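Local coordinates for protein GCN5-related N-acetyltransferase (Anabaena variabilis, PDB 2OZG) that binds coenzyme A and probably transfers acetyl groups as a GCN5-related N-acetyltransferase, perhaps to aminoglycosides, at residues 288-300 with 348-360. Numbering follows the deposited sequence. Where two conformers were deposited one is given.
Sequences LRIVNVCKALEAR and DIKGLASLYTSLF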
loop_
_atom_site.group_PDB
_atom_site.type_symbol
_atom_site.label_atom_id
_atom_site.label_comp_id
_atom_site.label_asym_id
_atom_site.label_seq_id
_atom_site.Cartn_x
_atom_site.Cartn_y
_atom_site.Cartn_z
ATOM N N LEU A 288 -19.392 0.308 -30.540
ATOM C CA LEU A 288 -20.609 0.260 -31.378
ATOM C C LEU A 288 -20.297 -0.288 -32.768
ATOM O O LEU A 288 -19.244 -0.012 -33.333
ATOM C CB LEU A 288 -21.174 1.693 -31.521
ATOM C CG LEU A 288 -22.532 1.823 -32.261
ATOM C CD1 LEU A 288 -23.551 2.728 -31.591
ATOM C CD2 LEU A 288 -22.311 2.235 -33.739
ATOM N N ARG A 289 -21.228 -1.070 -33.306
ATOM C CA ARG A 289 -21.128 -1.562 -34.638
ATOM C C ARG A 289 -22.282 -0.959 -35.428
ATOM O O ARG A 289 -23.460 -1.048 -35.016
ATOM C CB ARG A 289 -21.222 -3.098 -34.658
ATOM C CG ARG A 289 -20.309 -3.775 -35.759
ATOM C CD ARG A 289 -20.739 -3.584 -37.189
ATOM N NE ARG A 289 -19.815 -4.313 -38.064
ATOM C CZ ARG A 289 -19.896 -4.341 -39.383
ATOM N NH1 ARG A 289 -20.855 -3.666 -40.016
ATOM N NH2 ARG A 289 -18.987 -4.994 -40.075
ATOM N N ILE A 290 -21.963 -0.302 -36.531
ATOM C CA ILE A 290 -23.006 0.123 -37.478
ATOM C C ILE A 290 -23.374 -1.109 -38.280
ATOM O O ILE A 290 -22.617 -1.564 -39.127
ATOM C CB ILE A 290 -22.500 1.226 -38.407
ATOM C CG1 ILE A 290 -22.033 2.437 -37.580
ATOM C CG2 ILE A 290 -23.555 1.561 -39.492
ATOM C CD1 ILE A 290 -23.108 3.393 -37.073
ATOM N N VAL A 291 -24.528 -1.680 -37.973
ATOM C CA VAL A 291 -24.982 -2.888 -38.635
ATOM C C VAL A 291 -25.618 -2.589 -40.016
ATOM O O VAL A 291 -25.403 -3.325 -41.005
ATOM C CB VAL A 291 -25.973 -3.650 -37.742
ATOM C CG1 VAL A 291 -26.511 -4.901 -38.458
ATOM C CG2 VAL A 291 -25.313 -4.029 -36.408
ATOM N N ASN A 292 -26.394 -1.500 -40.068
ATOM C CA ASN A 292 -27.008 -1.002 -41.318
ATOM C C ASN A 292 -26.764 0.508 -41.473
ATOM O O ASN A 292 -27.297 1.318 -40.713
ATOM C CB ASN A 292 -28.480 -1.327 -41.358
ATOM C CG ASN A 292 -29.074 -1.047 -42.710
ATOM O OD1 ASN A 292 -29.121 0.094 -43.178
ATOM N ND2 ASN A 292 -29.483 -2.095 -43.369
ATOM N N VAL A 293 -25.915 0.881 -42.412
ATOM C CA VAL A 293 -25.554 2.288 -42.554
ATOM C C VAL A 293 -26.748 3.191 -42.785
ATOM O O VAL A 293 -26.874 4.216 -42.128
ATOM C CB VAL A 293 -24.493 2.508 -43.717
ATOM C CG1 VAL A 293 -24.326 3.981 -44.100
ATOM C CG2 VAL A 293 -23.163 1.957 -43.307
ATOM N N CYS A 294 -27.624 2.817 -43.724
ATOM C CA CYS A 294 -28.794 3.635 -44.052
ATOM C C CYS A 294 -29.742 3.758 -42.886
ATOM O O CYS A 294 -30.122 4.858 -42.498
ATOM C CB CYS A 294 -29.573 3.053 -45.243
ATOM S SG CYS A 294 -28.606 2.961 -46.740
ATOM N N LYS A 295 -30.149 2.626 -42.334
ATOM C CA LYS A 295 -31.100 2.661 -41.253
ATOM C C LYS A 295 -30.533 3.350 -39.992
ATOM O O LYS A 295 -31.236 4.077 -39.316
ATOM C CB LYS A 295 -31.610 1.272 -40.947
ATOM C CG LYS A 295 -32.314 0.563 -42.100
ATOM C CD LYS A 295 -33.636 1.212 -42.508
ATOM N N ALA A 296 -29.274 3.127 -39.688
ATOM C CA ALA A 296 -28.658 3.760 -38.501
ATOM C C ALA A 296 -28.685 5.289 -38.638
ATOM O O ALA A 296 -29.110 5.990 -37.713
ATOM C CB ALA A 296 -27.247 3.287 -38.294
ATOM N N LEU A 297 -28.281 5.788 -39.798
ATOM C CA LEU A 297 -28.253 7.223 -40.070
ATOM C C LEU A 297 -29.658 7.845 -40.112
ATOM O O LEU A 297 -29.844 8.961 -39.615
ATOM C CB LEU A 297 -27.504 7.515 -41.358
ATOM C CG LEU A 297 -26.004 7.273 -41.238
ATOM C CD1 LEU A 297 -25.321 7.269 -42.618
ATOM C CD2 LEU A 297 -25.367 8.286 -40.283
ATOM N N GLU A 298 -30.640 7.117 -40.670
ATOM C CA GLU A 298 -32.006 7.626 -40.737
ATOM C C GLU A 298 -32.727 7.582 -39.405
ATOM O O GLU A 298 -33.650 8.355 -39.170
ATOM C CB GLU A 298 -32.815 6.891 -41.820
ATOM C CG GLU A 298 -32.281 7.159 -43.230
ATOM C CD GLU A 298 -33.141 6.596 -44.305
ATOM O OE1 GLU A 298 -33.860 5.618 -43.994
ATOM O OE2 GLU A 298 -33.075 7.152 -45.449
ATOM N N ALA A 299 -32.297 6.722 -38.493
ATOM C CA ALA A 299 -32.958 6.629 -37.202
ATOM C C ALA A 299 -32.491 7.636 -36.179
ATOM O O ALA A 299 -33.219 7.952 -35.244
ATOM C CB ALA A 299 -32.800 5.229 -36.660
ATOM N N ARG A 300 -31.291 8.178 -36.375
ATOM C CA ARG A 300 -30.659 9.118 -35.441
ATOM C C ARG A 300 -31.256 10.504 -35.531
ATOM O O ARG A 300 -31.757 10.871 -36.589
ATOM C CB ARG A 300 -29.187 9.256 -35.876
ATOM C CG ARG A 300 -28.234 9.895 -34.908
ATOM C CD ARG A 300 -26.973 10.160 -35.626
ATOM N NE ARG A 300 -25.871 10.655 -34.806
ATOM C CZ ARG A 300 -25.695 11.910 -34.442
ATOM N NH1 ARG A 300 -26.602 12.832 -34.724
ATOM N NH2 ARG A 300 -24.625 12.243 -33.755
ATOM N N ASP A 348 -13.910 3.413 -42.986
ATOM C CA ASP A 348 -14.308 2.068 -42.729
ATOM C C ASP A 348 -15.516 2.153 -41.821
ATOM O O ASP A 348 -15.707 3.150 -41.127
ATOM C CB ASP A 348 -13.162 1.373 -41.972
ATOM C CG ASP A 348 -13.457 -0.075 -41.697
ATOM O OD1 ASP A 348 -13.501 -0.835 -42.685
ATOM O OD2 ASP A 348 -13.658 -0.434 -40.494
ATOM N N ILE A 349 -16.290 1.076 -41.770
ATOM C CA ILE A 349 -17.446 1.007 -40.898
ATOM C C ILE A 349 -17.073 1.337 -39.419
ATOM O O ILE A 349 -17.902 1.860 -38.662
ATOM C CB ILE A 349 -18.137 -0.384 -41.082
ATOM C CG1 ILE A 349 -19.556 -0.351 -40.560
ATOM C CG2 ILE A 349 -17.343 -1.540 -40.422
ATOM C CD1 ILE A 349 -20.481 0.514 -41.446
ATOM N N LYS A 350 -15.803 1.104 -39.023
ATOM C CA LYS A 350 -15.336 1.440 -37.686
ATOM C C LYS A 350 -15.229 2.916 -37.458
ATOM O O LYS A 350 -15.604 3.387 -36.376
ATOM C CB LYS A 350 -14.010 0.804 -37.314
ATOM C CG LYS A 350 -14.088 -0.713 -37.313
ATOM C CD LYS A 350 -12.869 -1.397 -36.758
ATOM C CE LYS A 350 -11.528 -1.094 -37.443
ATOM N NZ LYS A 350 -11.476 -1.426 -38.863
ATOM N N GLY A 351 -14.713 3.641 -38.469
ATOM C CA GLY A 351 -14.612 5.080 -38.387
ATOM C C GLY A 351 -15.999 5.689 -38.245
ATOM O O GLY A 351 -16.191 6.658 -37.524
ATOM N N LEU A 352 -16.972 5.094 -38.938
ATOM C CA LEU A 352 -18.340 5.596 -38.955
ATOM C C LEU A 352 -18.995 5.463 -37.620
ATOM O O LEU A 352 -19.814 6.300 -37.259
ATOM C CB LEU A 352 -19.162 4.851 -40.014
ATOM C CG LEU A 352 -20.621 5.336 -40.190
ATOM C CD1 LEU A 352 -20.647 6.806 -40.510
ATOM C CD2 LEU A 352 -21.331 4.564 -41.231
ATOM N N ALA A 353 -18.671 4.395 -36.874
ATOM C CA ALA A 353 -19.190 4.247 -35.524
ATOM C C ALA A 353 -18.815 5.423 -34.604
ATOM O O ALA A 353 -19.659 5.934 -33.876
ATOM C CB ALA A 353 -18.666 2.979 -34.911
ATOM N N SER A 354 -17.533 5.818 -34.639
ATOM C CA SER A 354 -17.023 6.849 -33.744
ATOM C C SER A 354 -17.563 8.186 -34.204
ATOM O O SER A 354 -17.863 9.019 -33.377
ATOM C CB SER A 354 -15.532 6.882 -33.705
ATOM O OG SER A 354 -14.950 5.626 -33.388
ATOM N N LEU A 355 -17.704 8.351 -35.523
ATOM C CA LEU A 355 -18.256 9.575 -36.091
ATOM C C LEU A 355 -19.717 9.740 -35.680
ATOM O O LEU A 355 -20.139 10.810 -35.222
ATOM C CB LEU A 355 -18.187 9.514 -37.620
ATOM C CG LEU A 355 -18.758 10.733 -38.379
ATOM C CD1 LEU A 355 -17.942 11.961 -38.104
ATOM C CD2 LEU A 355 -18.862 10.489 -39.864
ATOM N N TYR A 356 -20.476 8.652 -35.840
ATOM C CA TYR A 356 -21.916 8.609 -35.539
ATOM C C TYR A 356 -22.288 8.999 -34.136
ATOM O O TYR A 356 -23.243 9.734 -33.898
ATOM C CB TYR A 356 -22.417 7.187 -35.775
ATOM C CG TYR A 356 -23.920 6.902 -35.598
ATOM C CD1 TYR A 356 -24.452 6.585 -34.386
ATOM C CD2 TYR A 356 -24.758 6.874 -36.672
ATOM C CE1 TYR A 356 -25.824 6.249 -34.245
ATOM C CE2 TYR A 356 -26.130 6.584 -36.530
ATOM C CZ TYR A 356 -26.638 6.262 -35.322
ATOM O OH TYR A 356 -28.005 5.970 -35.210
ATOM N N THR A 357 -21.521 8.511 -33.176
ATOM C CA THR A 357 -21.800 8.790 -31.749
ATOM C C THR A 357 -21.295 10.100 -31.182
ATOM O O THR A 357 -21.630 10.450 -30.036
ATOM C CB THR A 357 -21.153 7.682 -30.882
ATOM O OG1 THR A 357 -19.737 7.739 -31.033
ATOM C CG2 THR A 357 -21.687 6.352 -31.288
ATOM N N SER A 358 -20.511 10.834 -31.962
ATOM C CA SER A 358 -19.885 12.070 -31.514
ATOM C C SER A 358 -18.841 11.875 -30.444
ATOM O O SER A 358 -18.513 12.806 -29.734
ATOM C CB SER A 358 -20.915 13.104 -30.981
ATOM O OG SER A 358 -22.054 13.033 -31.759
ATOM N N LEU A 359 -18.269 10.686 -30.323
ATOM C CA LEU A 359 -17.189 10.511 -29.359
ATOM C C LEU A 359 -15.996 11.379 -29.765
ATOM O O LEU A 359 -15.355 12.028 -28.913
ATOM C CB LEU A 359 -16.747 9.021 -29.322
ATOM C CG LEU A 359 -15.638 8.724 -28.321
ATOM C CD1 LEU A 359 -16.019 9.099 -26.913
ATOM C CD2 LEU A 359 -15.211 7.268 -28.396
ATOM N N PHE A 360 -15.630 11.283 -31.048
ATOM C CA PHE A 360 -14.572 12.083 -31.647
ATOM C C PHE A 360 -15.120 12.851 -32.806
ATOM O O PHE A 360 -16.042 12.370 -33.504
ATOM C CB PHE A 360 -13.412 11.169 -32.092
ATOM C CG PHE A 360 -12.749 10.490 -30.925
ATOM C CD1 PHE A 360 -12.126 11.240 -29.967
ATOM C CD2 PHE A 360 -12.783 9.114 -30.783
ATOM C CE1 PHE A 360 -11.508 10.627 -28.855
ATOM C CE2 PHE A 360 -12.176 8.511 -29.704
ATOM C CZ PHE A 360 -11.563 9.256 -28.743
HETATM O O HOH W 1 -19.189 0.016 -37.123
#
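The Y356 ring lies between two aliphatic groups, with I290 CD1 over one face, 4.2 Å from the ring centroid, and R300 CD over the opposite face at 4.0 Å, both CH-pi contacts. With chi1 at -177°, CG of Y356 is trans to the main-chain N, which sends the ring across to helix 293-299, where its hydroxyl donates to A296 O (OH to O 2.7 Å). That oxygen sits in the ring plane, although the hydroxyl meets it from above the carbonyl plane. L297 CD2 adds contact beside CD2 of the ring.

R300, extended from CG to NE, passes over the tyrosine and grips its main chain side-on: NE and NH2 both donate to Y356 O at 2.9 Å, which lies in the guanidinium plane. Beyond the ring, I290 lies against I349 and A353, and V293 CG2 rests on I349 CD1 (3.6 Å) and L352 CD2. L288 meets A353, its carbonyl O 3.4 Å from the alanine CB. I349 also packs over one face of the R289 guanidinium, whose NH1 bonds I290 O and forms a salt bridge with D316. A water joins I290 N to I349 O.

The two helices run nearly parallel, 8° apart, within the region matching the sterol carrier protein family, while strand 288-290 crosses helix 349-357 at 112°. The hydroxyls of S354 and T357 bond Q133 O and A134 O, tying helix 349-357 to strand 132-143. The tyrosine is thus joined to helix 293-299 through its hydroxyl, which anchors the ring's far end between two aliphatic faces, and to R300, just past that helix, through its carbonyl, in a buried, largely apolar interface.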